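Local coordinates for protein HNH endonuclease (Geobacillus virus E2, PDB 5H0M) that acts as a zinc-containing phage endonuclease of the HNH family that nicks DNA, probably cutting the phosphodiester backbone through its His-Me finger motif, at residues 51-65 with 91-105. Numbering follows the deposited sequence.
Sequences QARAFYHSREWERTR and VDHITPLLVDWSKRL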
ATOM      1  N   GLN A  51      -1.595 -15.227  -2.729  1.00 19.27           N
ATOM      2  CA  GLN A  51      -2.806 -14.422  -2.614  1.00 18.39           C
ATOM      3  C   GLN A  51      -2.470 -12.933  -2.793  1.00 17.75           C
ATOM      4  O   GLN A  51      -3.184 -12.211  -3.488  1.00 17.01           O
ATOM      5  CB  GLN A  51      -3.452 -14.685  -1.258  1.00 21.01           C
ATOM      6  CG  GLN A  51      -4.761 -13.989  -0.975  1.00 26.89           C
ATOM      7  CD  GLN A  51      -5.264 -14.303   0.433  1.00 30.88           C
ATOM      8  OE1 GLN A  51      -4.576 -14.040   1.426  1.00 30.37           O
ATOM      9  NE2 GLN A  51      -6.463 -14.865   0.522  1.00 34.54           N
ATOM     10  N   ALA A  52      -1.383 -12.494  -2.178  1.00 16.31           N
ATOM     11  CA  ALA A  52      -0.964 -11.099  -2.292  1.00 17.13           C
ATOM     12  C   ALA A  52      -0.542 -10.768  -3.716  1.00 17.67           C
ATOM     13  O   ALA A  52      -0.917  -9.726  -4.261  1.00 17.44           O
ATOM     14  CB  ALA A  52       0.136 -10.789  -1.290  1.00 19.01           C
ATOM     15  N   ARG A  53       0.209 -11.659  -4.361  1.00 17.80           N
ATOM     16  CA  ARG A  53       0.588 -11.455  -5.750  1.00 18.84           C
ATOM     17  C   ARG A  53      -0.635 -11.276  -6.633  1.00 18.26           C
ATOM     18  O   ARG A  53      -0.699 -10.345  -7.441  1.00 20.89           O
ATOM     19  CB  ARG A  53       1.396 -12.632  -6.284  1.00 20.95           C
ATOM     20  CG  ARG A  53       2.794 -12.771  -5.738  1.00 22.50           C
ATOM     21  CD  ARG A  53       3.353 -14.067  -6.283  1.00 24.75           C
ATOM     22  NE  ARG A  53       4.661 -14.423  -5.766  1.00 26.76           N
ATOM     23  CZ  ARG A  53       5.810 -14.232  -6.417  1.00 23.07           C
ATOM     24  NH1 ARG A  53       5.822 -13.633  -7.602  1.00 22.60           N
ATOM     25  NH2 ARG A  53       6.937 -14.632  -5.869  1.00 23.76           N
ATOM     26  N   ALA A  54      -1.620 -12.153  -6.458  1.00 17.29           N
ATOM     27  CA  ALA A  54      -2.836 -12.128  -7.256  1.00 17.82           C
ATOM     28  C   ALA A  54      -3.643 -10.865  -7.012  1.00 17.92           C
ATOM     29  O   ALA A  54      -4.287 -10.336  -7.924  1.00 18.91           O
ATOM     30  CB  ALA A  54      -3.691 -13.356  -6.979  1.00 18.91           C
ATOM     31  N   PHE A  55      -3.591 -10.362  -5.785  1.00 16.18           N
ATOM     32  CA  PHE A  55      -4.356  -9.172  -5.427  1.00 15.02           C
ATOM     33  C   PHE A  55      -4.036  -7.975  -6.325  1.00 13.84           C
ATOM     34  O   PHE A  55      -4.925  -7.240  -6.762  1.00 14.48           O
ATOM     35  CB  PHE A  55      -4.122  -8.812  -3.964  1.00 15.25           C
ATOM     36  CG  PHE A  55      -4.796  -7.544  -3.538  1.00 14.57           C
ATOM     37  CD1 PHE A  55      -6.156  -7.528  -3.303  1.00 15.49           C
ATOM     38  CD2 PHE A  55      -4.072  -6.368  -3.414  1.00 15.32           C
ATOM     39  CE1 PHE A  55      -6.800  -6.362  -2.923  1.00 16.60           C
ATOM     40  CE2 PHE A  55      -4.711  -5.197  -3.036  1.00 15.26           C
ATOM     41  CZ  PHE A  55      -6.062  -5.194  -2.791  1.00 15.80           C
ATOM     42  N   TYR A  56      -2.767  -7.781  -6.618  1.00 13.13           N
ATOM     43  CA  TYR A  56      -2.367  -6.609  -7.395  1.00 13.84           C
ATOM     44  C   TYR A  56      -2.825  -6.673  -8.842  1.00 15.16           C
ATOM     45  O   TYR A  56      -2.861  -5.641  -9.514  1.00 16.60           O
ATOM     46  CB  TYR A  56      -0.860  -6.407  -7.317  1.00 14.86           C
ATOM     47  CG  TYR A  56      -0.376  -6.066  -5.918  1.00 14.65           C
ATOM     48  CD1 TYR A  56      -0.681  -4.843  -5.332  1.00 16.75           C
ATOM     49  CD2 TYR A  56       0.380  -6.957  -5.196  1.00 14.50           C
ATOM     50  CE1 TYR A  56      -0.228  -4.519  -4.052  1.00 14.95           C
ATOM     51  CE2 TYR A  56       0.829  -6.643  -3.924  1.00 14.20           C
ATOM     52  CZ  TYR A  56       0.536  -5.438  -3.363  1.00 14.37           C
ATOM     53  OH  TYR A  56       1.019  -5.159  -2.083  1.00 17.29           O
ATOM     54  N   HIS A  57      -3.200  -7.873  -9.295  1.00 15.34           N
ATOM     55  CA  HIS A  57      -3.794  -8.056 -10.621  1.00 17.28           C
ATOM     56  C   HIS A  57      -5.302  -7.928 -10.623  1.00 17.27           C
ATOM     57  O   HIS A  57      -5.909  -7.953 -11.691  1.00 19.60           O
ATOM     58  CB  HIS A  57      -3.471  -9.449 -11.150  1.00 17.17           C
ATOM     59  CG  HIS A  57      -2.024  -9.663 -11.423  1.00 18.17           C
ATOM     60  ND1 HIS A  57      -1.422  -9.282 -12.603  1.00 21.62           N
ATOM     61  CD2 HIS A  57      -1.048 -10.200 -10.653  1.00 20.19           C
ATOM     62  CE1 HIS A  57      -0.141  -9.604 -12.558  1.00 21.35           C
ATOM     63  NE2 HIS A  57       0.109 -10.164 -11.389  1.00 22.05           N
ATOM     64  N   SER A  58      -5.913  -7.807  -9.450  1.00 16.19           N
ATOM     65  CA  SER A  58      -7.354  -7.916  -9.329  1.00 16.09           C
ATOM     66  C   SER A  58      -8.080  -6.680  -9.819  1.00 16.28           C
ATOM     67  O   SER A  58      -7.577  -5.558  -9.723  1.00 16.24           O
ATOM     68  CB  SER A  58      -7.773  -8.216  -7.886  1.00 16.06           C
ATOM     69  OG  SER A  58      -7.620  -7.069  -7.056  1.00 16.85           O
ATOM     70  N   ARG A  59      -9.302  -6.895 -10.299  1.00 17.80           N
ATOM     71  CA  ARG A  59     -10.185  -5.802 -10.689  1.00 17.43           C
ATOM     72  C   ARG A  59     -10.453  -4.856  -9.506  1.00 15.77           C
ATOM     73  O   ARG A  59     -10.514  -3.649  -9.685  1.00 16.69           O
ATOM     74  CB  ARG A  59     -11.521  -6.348 -11.260  1.00 18.64           C
ATOM     75  CG  ARG A  59     -12.360  -7.182 -10.285  1.00 22.99           C
ATOM     76  CD  ARG A  59     -13.625  -7.785 -10.897  1.00 28.47           C
ATOM     77  NE  ARG A  59     -14.397  -8.503  -9.878  1.00 38.24           N
ATOM     78  CZ  ARG A  59     -15.369  -9.386 -10.118  1.00 43.30           C
ATOM     79  NH1 ARG A  59     -15.726  -9.697 -11.359  1.00 37.00           N
ATOM     80  NH2 ARG A  59     -15.988  -9.973  -9.098  1.00 46.68           N
ATOM     81  N   GLU A  60     -10.586  -5.415  -8.309  1.00 16.74           N
ATOM     82  CA  GLU A  60     -10.917  -4.623  -7.127  1.00 16.14           C
ATOM     83  C   GLU A  60      -9.752  -3.694  -6.786  1.00 14.90           C
ATOM     84  O   GLU A  60      -9.960  -2.519  -6.511  1.00 14.27           O
ATOM     85  CB  GLU A  60     -11.254  -5.526  -5.944  1.00 18.39           C
ATOM     86  CG  GLU A  60     -12.535  -6.343  -6.124  1.00 20.77           C
ATOM     87  CD  GLU A  60     -12.339  -7.698  -6.799  1.00 23.51           C
ATOM     88  OE1 GLU A  60     -11.218  -8.060  -7.199  1.00 22.61           O
ATOM     89  OE2 GLU A  60     -13.347  -8.423  -6.927  1.00 26.81           O
ATOM     90  N   TRP A  61      -8.525  -4.210  -6.834  1.00 14.33           N
ATOM     91  CA  TRP A  61      -7.363  -3.351  -6.606  1.00 14.88           C
ATOM     92  C   TRP A  61      -7.261  -2.293  -7.685  1.00 14.81           C
ATOM     93  O   TRP A  61      -7.002  -1.128  -7.386  1.00 14.82           O
ATOM     94  CB  TRP A  61      -6.070  -4.156  -6.522  1.00 14.00           C
ATOM     95  CG  TRP A  61      -4.846  -3.283  -6.436  1.00 14.12           C
ATOM     96  CD1 TRP A  61      -3.846  -3.213  -7.335  1.00 15.05           C
ATOM     97  CD2 TRP A  61      -4.526  -2.326  -5.408  1.00 13.82           C
ATOM     98  NE1 TRP A  61      -2.912  -2.280  -6.955  1.00 14.86           N
ATOM     99  CE2 TRP A  61      -3.296  -1.741  -5.760  1.00 13.81           C
ATOM    100  CE3 TRP A  61      -5.149  -1.920  -4.230  1.00 14.30           C
ATOM    101  CZ2 TRP A  61      -2.688  -0.774  -4.984  1.00 14.19           C
ATOM    102  CZ3 TRP A  61      -4.542  -0.965  -3.457  1.00 15.59           C
ATOM    103  CH2 TRP A  61      -3.320  -0.404  -3.839  1.00 14.51           C
ATOM    104  N   GLU A  62      -7.441  -2.679  -8.950  1.00 15.00           N
ATOM    105  CA  GLU A  62      -7.242  -1.705 -10.027  1.00 16.18           C
ATOM    106  C   GLU A  62      -8.170  -0.500  -9.824  1.00 15.49           C
ATOM    107  O   GLU A  62      -7.755   0.661  -9.954  1.00 16.64           O
ATOM    108  CB  GLU A  62      -7.493  -2.358 -11.387  1.00 19.07           C
ATOM    109  CG  GLU A  62      -7.090  -1.475 -12.566  1.00 21.08           C
ATOM    110  CD  GLU A  62      -7.102  -2.171 -13.926  1.00 24.96           C
ATOM    111  OE1 GLU A  62      -7.172  -3.418 -14.019  1.00 26.77           O
ATOM    112  OE2 GLU A  62      -7.052  -1.439 -14.926  1.00 28.31           O
ATOM    113  N   ARG A  63      -9.420  -0.780  -9.470  1.00 14.89           N
ATOM    114  CA  ARG A  63     -10.417   0.244  -9.260  1.00 15.99           C
ATOM    115  C   ARG A  63     -10.132   1.066  -7.998  1.00 15.35           C
ATOM    116  O   ARG A  63     -10.251   2.279  -7.992  1.00 16.50           O
ATOM    117  CB  ARG A  63     -11.771  -0.442  -9.152  1.00 18.98           C
ATOM    118  CG  ARG A  63     -12.992   0.419  -8.961  1.00 25.45           C
ATOM    119  CD  ARG A  63     -14.063  -0.449  -8.318  1.00 33.79           C
ATOM    120  NE  ARG A  63     -14.120  -1.804  -8.897  1.00 38.20           N
ATOM    121  CZ  ARG A  63     -14.466  -2.909  -8.229  1.00 41.07           C
ATOM    122  NH1 ARG A  63     -14.777  -2.841  -6.943  1.00 43.97           N
ATOM    123  NH2 ARG A  63     -14.493  -4.094  -8.845  1.00 41.36           N
ATOM    124  N   THR A  64      -9.757   0.400  -6.913  1.00 14.45           N
ATOM    125  CA  THR A  64      -9.560   1.073  -5.645  1.00 14.35           C
ATOM    126  C   THR A  64      -8.325   1.971  -5.696  1.00 14.26           C
ATOM    127  O   THR A  64      -8.340   3.078  -5.185  1.00 14.44           O
ATOM    128  CB  THR A  64      -9.463   0.057  -4.513  1.00 15.50           C
ATOM    129  OG1 THR A  64     -10.703  -0.670  -4.418  1.00 17.43           O
ATOM    130  CG2 THR A  64      -9.179   0.751  -3.174  1.00 16.12           C
ATOM    131  N   ARG A  65      -7.266   1.491  -6.324  1.00 14.48           N
ATOM    132  CA  ARG A  65      -6.078   2.300  -6.559  1.00 14.94           C
ATOM    133  C   ARG A  65      -6.450   3.631  -7.213  1.00 14.25           C
ATOM    134  O   ARG A  65      -5.992   4.699  -6.801  1.00 13.70           O
ATOM    135  CB  ARG A  65      -5.076   1.531  -7.426  1.00 17.27           C
ATOM    136  CG  ARG A  65      -3.830   2.303  -7.803  1.00 18.11           C
ATOM    137  CD  ARG A  65      -2.946   1.517  -8.763  1.00 18.23           C
ATOM    138  NE  ARG A  65      -1.919   2.394  -9.308  1.00 18.44           N
ATOM    139  CZ  ARG A  65      -2.093   3.242 -10.309  1.00 19.31           C
ATOM    140  NH1 ARG A  65      -3.250   3.308 -10.946  1.00 19.69           N
ATOM    141  NH2 ARG A  65      -1.085   4.033 -10.696  1.00 21.35           N
ATOM    142  N   VAL A  91       0.285   3.807  -4.926  1.00 12.69           N
ATOM    143  CA  VAL A  91      -0.632   3.752  -3.794  1.00 12.85           C
ATOM    144  C   VAL A  91      -0.152   2.628  -2.889  1.00 13.38           C
ATOM    145  O   VAL A  91      -0.012   1.487  -3.354  1.00 15.06           O
ATOM    146  CB  VAL A  91      -2.078   3.492  -4.235  1.00 13.33           C
ATOM    147  CG1 VAL A  91      -3.008   3.337  -3.050  1.00 14.81           C
ATOM    148  CG2 VAL A  91      -2.571   4.635  -5.102  1.00 14.18           C
ATOM    149  N   ASP A  92       0.089   2.955  -1.620  1.00 12.81           N
ATOM    150  CA  ASP A  92       0.636   1.991  -0.643  1.00 14.72           C
ATOM    151  C   ASP A  92      -0.344   1.733   0.499  1.00 13.80           C
ATOM    152  O   ASP A  92      -1.054   2.637   0.953  1.00 14.10           O
ATOM    153  CB  ASP A  92       1.961   2.498  -0.063  1.00 18.34           C
ATOM    154  CG  ASP A  92       2.783   1.398   0.636  1.00 21.23           C
ATOM    155  OD1 ASP A  92       2.617   0.188   0.327  1.00 23.69           O
ATOM    156  OD2 ASP A  92       3.622   1.750   1.487  1.00 24.35           O
ATOM    157  N   HIS A  93      -0.339   0.485   0.960  1.00 12.86           N
ATOM    158  CA  HIS A  93      -1.048   0.080   2.172  1.00 12.65           C
ATOM    159  C   HIS A  93      -0.336   0.597   3.400  1.00 13.27           C
ATOM    160  O   HIS A  93       0.877   0.398   3.542  1.00 15.18           O
ATOM    161  CB  HIS A  93      -1.139  -1.440   2.235  1.00 12.69           C
ATOM    162  CG  HIS A  93      -2.048  -2.023   1.199  1.00 13.43           C
ATOM    163  ND1 HIS A  93      -1.650  -2.235  -0.097  1.00 14.39           N
ATOM    164  CD2 HIS A  93      -3.344  -2.405   1.265  1.00 13.92           C
ATOM    165  CE1 HIS A  93      -2.660  -2.736  -0.789  1.00 14.65           C
ATOM    166  NE2 HIS A  93      -3.703  -2.835   0.011  1.00 14.18           N
ATOM    167  N   ILE A  94      -1.078   1.224   4.300  1.00 12.45           N
ATOM    168  CA  ILE A  94      -0.465   1.751   5.536  1.00 12.88           C
ATOM    169  C   ILE A  94      -0.036   0.583   6.419  1.00 12.94           C
ATOM    170  O   ILE A  94       1.152   0.416   6.714  1.00 14.64           O
ATOM    171  CB  ILE A  94      -1.395   2.706   6.280  1.00 12.68           C
ATOM    172  CG1 ILE A  94      -1.744   3.919   5.426  1.00 13.37           C
ATOM    173  CG2 ILE A  94      -0.759   3.087   7.615  1.00 14.57           C
ATOM    174  CD1 ILE A  94      -2.736   4.863   6.064  1.00 14.75           C
ATOM    175  N   THR A  95      -0.998  -0.248   6.812  1.00 12.65           N
ATOM    176  CA  THR A  95      -0.703  -1.585   7.326  1.00 13.10           C
ATOM    177  C   THR A  95      -0.467  -2.460   6.103  1.00 13.51           C
ATOM    178  O   THR A  95      -1.365  -2.604   5.272  1.00 13.86           O
ATOM    179  CB  THR A  95      -1.862  -2.135   8.144  1.00 13.64           C
ATOM    180  OG1 THR A  95      -2.143  -1.242   9.231  1.00 14.96           O
ATOM    181  CG2 THR A  95      -1.537  -3.514   8.694  1.00 14.87           C
ATOM    182  N   PRO A  96       0.736  -3.014   5.963  1.00 14.28           N
ATOM    183  CA  PRO A  96       1.042  -3.720   4.718  1.00 14.69           C
ATOM    184  C   PRO A  96       0.070  -4.852   4.406  1.00 14.24           C
ATOM    185  O   PRO A  96      -0.497  -5.484   5.299  1.00 14.50           O
ATOM    186  CB  PRO A  96       2.451  -4.265   4.960  1.00 14.87           C
ATOM    187  CG  PRO A  96       3.052  -3.307   5.933  1.00 15.26           C
ATOM    188  CD  PRO A  96       1.923  -2.900   6.836  1.00 14.88           C
ATOM    189  N   LEU A  97      -0.108  -5.106   3.113  1.00 14.40           N
ATOM    190  CA  LEU A  97      -0.982  -6.155   2.651  1.00 14.23           C
ATOM    191  C   LEU A  97      -0.688  -7.511   3.285  1.00 15.50           C
ATOM    192  O   LEU A  97      -1.611  -8.234   3.662  1.00 17.12           O
ATOM    193  CB  LEU A  97      -0.866  -6.254   1.125  1.00 15.35           C
ATOM    194  CG  LEU A  97      -1.771  -7.262   0.442  1.00 16.02           C
ATOM    195  CD1 LEU A  97      -3.229  -6.878   0.599  1.00 16.82           C
ATOM    196  CD2 LEU A  97      -1.385  -7.358  -1.033  1.00 16.88           C
ATOM    197  N   LEU A  98       0.591  -7.840   3.404  1.00 15.13           N
ATOM    198  CA  LEU A  98       1.013  -9.130   3.945  1.00 16.46           C
ATOM    199  C   LEU A  98       0.912  -9.189   5.459  1.00 18.38           C
ATOM    200  O   LEU A  98       1.043 -10.261   6.047  1.00 21.94           O
ATOM    201  CB  LEU A  98       2.433  -9.448   3.467  1.00 18.22           C
ATOM    202  CG  LEU A  98       2.551  -9.878   1.997  1.00 20.87           C
ATOM    203  CD1 LEU A  98       3.990  -9.788   1.513  1.00 22.91           C
ATOM    204  CD2 LEU A  98       2.001 -11.285   1.836  1.00 22.50           C
ATOM    205  N   VAL A  99       0.701  -8.036   6.087  1.00 15.96           N
ATOM    206  CA  VAL A  99       0.510  -7.965   7.542  1.00 17.15           C
ATOM    207  C   VAL A  99      -0.965  -8.120   7.926  1.00 16.52           C
ATOM    208  O   VAL A  99      -1.292  -8.777   8.920  1.00 19.72           O
ATOM    209  CB  VAL A  99       1.106  -6.655   8.099  1.00 16.79           C
ATOM    210  CG1 VAL A  99       0.704  -6.417   9.553  1.00 17.97           C
ATOM    211  CG2 VAL A  99       2.614  -6.675   7.963  1.00 17.11           C
ATOM    212  N   ASP A 100      -1.870  -7.510   7.162  1.00 15.02           N
ATOM    213  CA  ASP A 100      -3.303  -7.635   7.434  1.00 16.17           C
ATOM    214  C   ASP A 100      -4.115  -7.665   6.136  1.00 15.89           C
ATOM    215  O   ASP A 100      -4.467  -6.636   5.561  1.00 16.78           O
ATOM    216  CB  ASP A 100      -3.802  -6.513   8.339  1.00 17.57           C
ATOM    217  CG  ASP A 100      -5.192  -6.783   8.891  1.00 18.93           C
ATOM    218  OD1 ASP A 100      -5.935  -7.624   8.307  1.00 20.91           O
ATOM    219  OD2 ASP A 100      -5.568  -6.148   9.913  1.00 19.26           O
ATOM    220  N   TRP A 101      -4.442  -8.880   5.711  1.00 16.34           N
ATOM    221  CA  TRP A 101      -5.193  -9.097   4.477  1.00 15.60           C
ATOM    222  C   TRP A 101      -6.569  -8.428   4.509  1.00 15.86           C
ATOM    223  O   TRP A 101      -7.070  -7.970   3.482  1.00 15.52           O
ATOM    224  CB  TRP A 101      -5.343 -10.616   4.266  1.00 17.09           C
ATOM    225  CG  TRP A 101      -6.178 -11.031   3.077  1.00 18.59           C
ATOM    226  CD1 TRP A 101      -7.396 -11.644   3.109  1.00 21.97           C
ATOM    227  CD2 TRP A 101      -5.852 -10.861   1.692  1.00 19.46           C
ATOM    228  NE1 TRP A 101      -7.851 -11.866   1.832  1.00 23.54           N
ATOM    229  CE2 TRP A 101      -6.926 -11.387   0.944  1.00 21.81           C
ATOM    230  CE3 TRP A 101      -4.766 -10.303   1.013  1.00 20.15           C
ATOM    231  CZ2 TRP A 101      -6.937 -11.386  -0.445  1.00 20.81           C
ATOM    232  CZ3 TRP A 101      -4.782 -10.311  -0.367  1.00 21.25           C
ATOM    233  CH2 TRP A 101      -5.864 -10.834  -1.078  1.00 21.26           C
ATOM    234  N   SER A 102      -7.182  -8.342   5.685  1.00 15.97           N
ATOM    235  CA  SER A 102      -8.528  -7.820   5.793  1.00 16.79           C
ATOM    236  C   SER A 102      -8.653  -6.349   5.432  1.00 15.73           C
ATOM    237  O   SER A 102      -9.738  -5.891   5.090  1.00 19.00           O
ATOM    238  CB  SER A 102      -9.089  -8.055   7.198  1.00 17.34           C
ATOM    239  OG  SER A 102      -8.525  -7.171   8.137  1.00 18.78           O
ATOM    240  N   LYS A 103      -7.531  -5.622   5.478  1.00 15.08           N
ATOM    241  CA  LYS A 103      -7.528  -4.176   5.226  1.00 14.66           C
ATOM    242  C   LYS A 103      -7.067  -3.842   3.801  1.00 14.01           C
ATOM    243  O   LYS A 103      -6.812  -2.692   3.486  1.00 13.72           O
ATOM    244  CB  LYS A 103      -6.653  -3.456   6.255  1.00 15.60           C
ATOM    245  CG  LYS A 103      -7.113  -3.668   7.692  1.00 16.57           C
ATOM    246  CD  LYS A 103      -6.384  -2.737   8.644  1.00 18.50           C
ATOM    247  CE  LYS A 103      -6.922  -2.877  10.063  1.00 20.55           C
ATOM    248  NZ  LYS A 103      -6.296  -1.925  11.045  1.00 21.48           N
ATOM    249  N   ARG A 104      -6.995  -4.854   2.950  1.00 13.59           N
ATOM    250  CA  ARG A 104      -6.433  -4.728   1.605  1.00 14.09           C
ATOM    251  C   ARG A 104      -7.106  -3.704   0.692  1.00 13.09           C
ATOM    252  O   ARG A 104      -6.452  -3.153  -0.193  1.00 12.72           O
ATOM    253  CB  ARG A 104      -6.423  -6.093   0.914  1.00 14.80           C
ATOM    254  CG  ARG A 104      -7.806  -6.669   0.669  1.00 16.19           C
ATOM    255  CD  ARG A 104      -7.688  -8.118   0.236  1.00 18.05           C
ATOM    256  NE  ARG A 104      -8.991  -8.707  -0.055  1.00 20.35           N
ATOM    257  CZ  ARG A 104      -9.833  -9.166   0.861  1.00 22.17           C
ATOM    258  NH1 ARG A 104      -9.528  -9.114   2.153  1.00 22.32           N
ATOM    259  NH2 ARG A 104     -11.002  -9.698   0.486  1.00 25.89           N
ATOM    260  N   LEU A 105      -8.403  -3.454   0.888  1.00 13.08           N
ATOM    261  CA  LEU A 105      -9.154  -2.538   0.034  1.00 14.14           C
ATOM    262  C   LEU A 105      -9.746  -1.357   0.816  1.00 15.08           C
ATOM    263  O   LEU A 105     -10.554  -0.597   0.297  1.00 17.49           O
ATOM    264  CB  LEU A 105     -10.264  -3.309  -0.699  1.00 16.04           C
ATOM    265  CG  LEU A 105      -9.764  -4.271  -1.779  1.00 17.35           C
ATOM    266  CD1 LEU A 105     -10.837  -5.276  -2.142  1.00 18.63           C
ATOM    267  CD2 LEU A 105      -9.312  -3.524  -3.012  1.00 17.27           C
TER
HETATM  268  O   HOH W   1       0.814  -2.741  -1.078  1.00 17.85           O
HETATM  269  O   HOH W   2     -12.451   0.008  -1.702  1.00 38.16           O
HETATM  270  O   HOH W   3       0.219   1.677  -7.272  1.00 16.87           O
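Phe55, on the first helical stretch of 51-65, drives its ring into the loop that follows strand 90-93. With CG anti to the backbone N (chi1 176°), the ring reaches Leu97 CD1 on one face, while Trp61 CB from its own segment covers the other. Leu105 lies at the ring edge, its CD2 3.7 Å from Phe55 CZ, and is also touched by Glu60 CB and Thr64 OG1. One turn before Phe55, the extended Gln51 lays its amide flat on Trp101, the two planes 3° apart, and its CG sits 3.6 Å from the centroid of the indole six-membered ring. Arg104 CD covers the opposite indole face, making a sandwich. Deeper in, the Trp61 and His93 planes are inclined by 23° but displaced, so they scarcely overlap; Trp61 CZ3 reaches His93 CE1 at 3.7 Å, and Trp61 CH2 packs on Val91 CG1.

Second-shell bonds set these groups. Arg104 NH1 donates to Trp101 O, 3.0 Å away, holding the guanidinium with one face toward Trp101 NE1. His93 NE2 donates to Arg104 O at 2.8 Å, and a water joins His93 ND1, 2.7 Å from it, to Tyr56 OH. Strand 110-113 adds Leu110 against Trp61 and His93. Direct contact is thus mostly aromatic and apolar, and hydrogen-bonded links between the segments run through water; with both nitrogens engaged, the imidazole's rotation is fixed.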